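Local coordinates for dicer Related Helicase (Caenorhabditis elegans, PDB 6M6Q), which is a RIG-I-like RNA helicase that probably hydrolyses ATP to ADP and phosphate, here represented by its all-helical N-terminal domain, at residues B[79-84]-B[105-110]; B[86-91]-B[99-104]. All coordinates share one frame; numbering follows the deposited sequence.

Contact 1 (B[79-84]-B[105-110]); sequences SHDPDM and TLRHAH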
# COMPACT_ATOMS: atom_id res chain seq x y z
N SER B 79 -4.31 -7.63 35.33
CA SER B 79 -4.75 -7.41 36.74
C SER B 79 -4.56 -5.94 37.14
O SER B 79 -5.22 -5.53 38.08
CB SER B 79 -4.05 -8.33 37.70
OG SER B 79 -2.75 -8.66 37.23
N HIS B 80 -3.72 -5.20 36.42
CA HIS B 80 -3.46 -3.76 36.68
C HIS B 80 -4.30 -2.88 35.75
O HIS B 80 -4.16 -1.66 35.83
CB HIS B 80 -1.96 -3.42 36.56
CG HIS B 80 -1.09 -4.08 37.58
ND1 HIS B 80 -1.43 -4.19 38.92
CD2 HIS B 80 0.12 -4.68 37.45
CE1 HIS B 80 -0.49 -4.85 39.56
NE2 HIS B 80 0.47 -5.15 38.69
N ASP B 81 -5.19 -3.46 34.94
CA ASP B 81 -6.05 -2.66 34.02
C ASP B 81 -7.07 -1.88 34.85
O ASP B 81 -7.72 -2.45 35.72
CB ASP B 81 -6.71 -3.56 32.98
CG ASP B 81 -7.66 -2.81 32.07
OD1 ASP B 81 -8.83 -2.71 32.43
OD2 ASP B 81 -7.19 -2.26 31.06
N PRO B 82 -7.27 -0.57 34.60
CA PRO B 82 -8.20 0.23 35.41
C PRO B 82 -9.65 -0.31 35.39
O PRO B 82 -10.28 -0.28 36.43
CB PRO B 82 -8.14 1.62 34.77
CG PRO B 82 -6.80 1.65 34.08
CD PRO B 82 -6.58 0.24 33.58
N ASP B 83 -10.14 -0.76 34.24
CA ASP B 83 -11.52 -1.32 34.11
C ASP B 83 -11.59 -2.68 34.82
O ASP B 83 -12.55 -2.86 35.57
CB ASP B 83 -11.95 -1.42 32.66
CG ASP B 83 -12.08 -0.07 31.99
OD1 ASP B 83 -12.97 0.68 32.39
OD2 ASP B 83 -11.29 0.21 31.07
N MET B 84 -10.58 -3.55 34.67
CA MET B 84 -10.51 -4.84 35.40
C MET B 84 -10.66 -4.59 36.90
O MET B 84 -11.47 -5.30 37.54
CB MET B 84 -9.20 -5.59 35.16
CG MET B 84 -9.15 -7.00 35.78
SD MET B 84 -10.56 -8.05 35.25
CE MET B 84 -9.91 -8.79 33.76
N THR B 105 -10.17 -8.93 29.40
CA THR B 105 -8.99 -9.77 29.06
C THR B 105 -8.79 -9.83 27.54
O THR B 105 -7.64 -9.65 27.08
CB THR B 105 -9.10 -11.15 29.69
OG1 THR B 105 -9.31 -10.92 31.08
CG2 THR B 105 -7.87 -12.00 29.49
N LEU B 106 -9.86 -10.07 26.77
CA LEU B 106 -9.80 -10.12 25.28
C LEU B 106 -9.42 -8.75 24.73
O LEU B 106 -8.54 -8.70 23.88
CB LEU B 106 -11.15 -10.57 24.70
CG LEU B 106 -11.52 -12.03 24.94
CD1 LEU B 106 -13.01 -12.25 24.71
CD2 LEU B 106 -10.69 -12.96 24.07
N ARG B 107 -10.03 -7.67 25.22
CA ARG B 107 -9.73 -6.27 24.78
C ARG B 107 -8.23 -6.00 25.04
O ARG B 107 -7.60 -5.33 24.23
CB ARG B 107 -10.63 -5.29 25.54
CG ARG B 107 -10.57 -3.84 25.05
CD ARG B 107 -9.74 -2.90 25.92
NE ARG B 107 -10.41 -2.44 27.13
CZ ARG B 107 -9.79 -1.95 28.21
NH1 ARG B 107 -10.48 -1.56 29.27
NH2 ARG B 107 -8.47 -1.87 28.23
N HIS B 108 -7.71 -6.51 26.14
CA HIS B 108 -6.34 -6.24 26.62
C HIS B 108 -5.35 -6.87 25.65
O HIS B 108 -4.34 -6.22 25.31
CB HIS B 108 -6.18 -6.75 28.05
CG HIS B 108 -4.83 -6.53 28.62
ND1 HIS B 108 -3.86 -7.53 28.63
CD2 HIS B 108 -4.29 -5.46 29.23
CE1 HIS B 108 -2.77 -7.07 29.20
NE2 HIS B 108 -3.01 -5.79 29.57
N ALA B 109 -5.60 -8.11 25.23
CA ALA B 109 -4.73 -8.87 24.31
C ALA B 109 -4.78 -8.19 22.94
O ALA B 109 -3.72 -7.95 22.36
CB ALA B 109 -5.16 -10.30 24.23
N HIS B 110 -5.98 -7.85 22.49
CA HIS B 110 -6.22 -7.21 21.18
C HIS B 110 -5.42 -5.91 21.10
O HIS B 110 -4.70 -5.73 20.13
CB HIS B 110 -7.70 -7.01 20.94
CG HIS B 110 -8.00 -6.33 19.65
ND1 HIS B 110 -7.95 -6.99 18.44
CD2 HIS B 110 -8.34 -5.05 19.38
CE1 HIS B 110 -8.24 -6.15 17.48
NE2 HIS B 110 -8.47 -4.95 18.03

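Contact 2 (B[86-91]-B[99-104]); sequences KIRNAD and QAETYV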
# COMPACT_ATOMS: atom_id res chain seq x y z
N LYS B 86 -11.95 -2.08 38.45
CA LYS B 86 -13.29 -1.51 38.75
C LYS B 86 -14.34 -2.64 38.79
O LYS B 86 -15.16 -2.64 39.71
CB LYS B 86 -13.68 -0.43 37.74
CG LYS B 86 -13.06 0.94 37.98
CD LYS B 86 -13.42 1.91 36.91
CE LYS B 86 -12.51 3.11 36.86
NZ LYS B 86 -12.77 3.90 35.63
N ILE B 87 -14.27 -3.58 37.84
CA ILE B 87 -15.18 -4.75 37.75
C ILE B 87 -15.08 -5.54 39.06
O ILE B 87 -16.13 -5.83 39.65
CB ILE B 87 -14.86 -5.62 36.50
CG1 ILE B 87 -15.05 -4.85 35.17
CG2 ILE B 87 -15.65 -6.92 36.51
CD1 ILE B 87 -16.49 -4.68 34.70
N ARG B 88 -13.86 -5.83 39.52
CA ARG B 88 -13.59 -6.75 40.67
C ARG B 88 -13.97 -6.05 41.99
O ARG B 88 -13.98 -6.73 43.03
CB ARG B 88 -12.12 -7.20 40.70
CG ARG B 88 -11.70 -8.00 39.48
CD ARG B 88 -11.00 -9.30 39.82
NE ARG B 88 -9.55 -9.16 39.72
CZ ARG B 88 -8.79 -9.64 38.73
NH1 ARG B 88 -9.33 -10.33 37.74
NH2 ARG B 88 -7.49 -9.45 38.76
N ASN B 89 -14.28 -4.75 41.94
CA ASN B 89 -14.65 -3.94 43.13
C ASN B 89 -16.15 -3.56 43.08
O ASN B 89 -16.61 -2.98 44.04
CB ASN B 89 -13.76 -2.69 43.26
CG ASN B 89 -12.44 -2.96 43.96
OD1 ASN B 89 -12.41 -3.28 45.14
ND2 ASN B 89 -11.32 -2.80 43.24
N ALA B 90 -16.85 -3.84 41.98
CA ALA B 90 -18.23 -3.33 41.71
C ALA B 90 -19.29 -4.19 42.43
O ALA B 90 -20.44 -3.72 42.52
CB ALA B 90 -18.48 -3.29 40.23
N ASP B 91 -18.91 -5.39 42.90
CA ASP B 91 -19.76 -6.33 43.69
C ASP B 91 -20.87 -6.90 42.79
O ASP B 91 -22.04 -6.93 43.21
CB ASP B 91 -20.31 -5.67 44.97
CG ASP B 91 -21.11 -6.59 45.90
OD1 ASP B 91 -20.85 -7.86 45.88
OD2 ASP B 91 -22.00 -6.06 46.62
N GLN B 99 -18.11 -12.77 32.97
CA GLN B 99 -18.32 -12.38 31.53
C GLN B 99 -17.57 -11.06 31.27
O GLN B 99 -16.80 -10.99 30.30
CB GLN B 99 -19.82 -12.25 31.16
CG GLN B 99 -20.61 -13.58 31.10
CD GLN B 99 -22.06 -13.45 30.65
OE1 GLN B 99 -22.39 -13.64 29.48
NE2 GLN B 99 -22.96 -13.14 31.58
N ALA B 100 -17.75 -10.08 32.14
CA ALA B 100 -17.12 -8.75 32.03
C ALA B 100 -15.60 -8.92 32.01
O ALA B 100 -14.96 -8.30 31.19
CB ALA B 100 -17.58 -7.88 33.18
N GLU B 101 -15.07 -9.74 32.92
CA GLU B 101 -13.62 -9.95 33.10
C GLU B 101 -13.04 -10.51 31.80
O GLU B 101 -11.93 -10.10 31.43
CB GLU B 101 -13.35 -10.88 34.29
CG GLU B 101 -13.47 -10.21 35.66
CD GLU B 101 -12.97 -11.06 36.83
OE1 GLU B 101 -13.68 -11.12 37.86
OE2 GLU B 101 -11.89 -11.67 36.71
N THR B 102 -13.76 -11.42 31.12
CA THR B 102 -13.24 -12.08 29.90
C THR B 102 -13.21 -11.05 28.77
O THR B 102 -12.23 -11.05 28.02
CB THR B 102 -14.04 -13.34 29.52
OG1 THR B 102 -15.41 -12.97 29.44
CG2 THR B 102 -13.87 -14.48 30.49
N TYR B 103 -14.17 -10.14 28.74
CA TYR B 103 -14.26 -9.08 27.71
C TYR B 103 -13.10 -8.10 27.91
O TYR B 103 -12.50 -7.68 26.91
CB TYR B 103 -15.61 -8.37 27.74
CG TYR B 103 -15.85 -7.54 26.51
CD1 TYR B 103 -16.21 -8.13 25.31
CD2 TYR B 103 -15.57 -6.18 26.50
CE1 TYR B 103 -16.40 -7.38 24.15
CE2 TYR B 103 -15.73 -5.41 25.35
CZ TYR B 103 -16.16 -6.01 24.18
OH TYR B 103 -16.34 -5.27 23.06
N VAL B 104 -12.76 -7.78 29.15
CA VAL B 104 -11.60 -6.90 29.48
C VAL B 104 -10.28 -7.63 29.13
O VAL B 104 -9.42 -7.01 28.52
CB VAL B 104 -11.68 -6.44 30.95
CG1 VAL B 104 -10.41 -5.76 31.43
CG2 VAL B 104 -12.86 -5.53 31.15

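Contact 1 (B[79-84]-B[105-110])
R107 reaches across from helix 94-127 to two acidic residues at the start of helix 82-87, and the three make a salt-bridge network at the helix N-terminus. NH1 of R107 lies 2.7 Å from OD2 of D83, which sits at the edge of the guanidinium, near its plane; the carboxylate of D83 stands almost perpendicular to it. The other amino group, NH2, gives a hydrogen bond to OD2 of D81 at 3.1 Å. That bond is bent, with an angle of 139° at the hydrogen, and it meets the carboxylate on the syn side but tilted out of its plane.

D81 has a second task as the N-cap of helix 82-87. Its OD1 uses the anti lone pair to accept from the backbone N of M84 at 3.0 Å, while the bond from the N of D83 is weak. Aspartate suits this place because its short side chain can fold back onto the first-turn amides and still offer the other oxygen to an arginine. The guanidinium gets there because R107 leaves its own helix with CG opposite the backbone N (chi1 -171°) and then bends at chi2 and chi3. Q111, one turn further along, accepts from the same NH2 and is likely to steady it.

Beyond the charges the contact is made by van der Waals packing of M84. This residue is buried, its flexible thioether chain bent twice so that the terminal methyl lies against helix 94-127, touching E101 and V104 as well as T105. The hydroxyl of T105 is hydrogen-bonded to the carbonyl of E101 in its own helix, and its meeting with the methionine is plain packing: CE of M84 lies 3.5 Å from OG1 of T105.

Contact 2 (B[86-91]-B[99-104])
I87 and E101 mark the closest approach of the two backbones, their CA atoms 7.1 Å apart. From I87 to A90 the chain makes a type I beta turn, closed by the backbone bond from the N of A90 to the O of I87, while residues 99-104 remain regular helix throughout. The turn starts to carry the chain round towards helix 94-127.

I87 points at the facing helix and supplies the apolar part of the contact. CD1 of I87 rests 3.7 Å from CB of A100, whose small methyl lets the branched isoleucine come near the helix surface. The second branch of I87 is used too: CG2 lies opposite the backbone N and packs 4.0 Å from CG of E101, the two side chains passing antiparallel to one another.

On the more exposed side, R88 crosses the end of E101 at about a right angle. NH1 of R88 donates to OE2 of E101 at 3.1 Å in a salt bridge with an angle of 143° at the hydrogen. The oxygen lies in the guanidinium plane but is approached from above its own carboxylate, and the two planes are 65° apart. The bend at chi2 sets CD of R88 near OE1 of E101, and the further bend at chi3 turns the guanidinium so that NH1 reaches OE2. OE1 itself forms a salt bridge with NE of R97, one turn earlier in the same helix, so each carboxylate oxygen of E101 has an arginine partner. An alanine in place of E101 would probably leave R88 and R97 without their shared carboxylate and strip the methylene cover from I87. The whole is a helical hairpin near its connecting turn, an apolar seam bordered by a surface salt bridge.

Overall arrangement
Both contacts join the region of helix 82-87 to helix 94-127, and their centres lie about 10 Å apart, with contact 2 nearer the connection between the helices. Contact 1 is partly buried and belongs to the entrance of the shorter helix, where two acids answer one arginine; contact 2 is a surface contact around the turn after that helix, where the charges are reversed: the arginine comes from the turn and the acid from the long helix. OD1 of D81 lies 3.6 Å from CG1 of V104, and S79 packs on R88, so the two contacts run into one another. Both sites lie well away from the centre of the chain, in a projecting part of the domain.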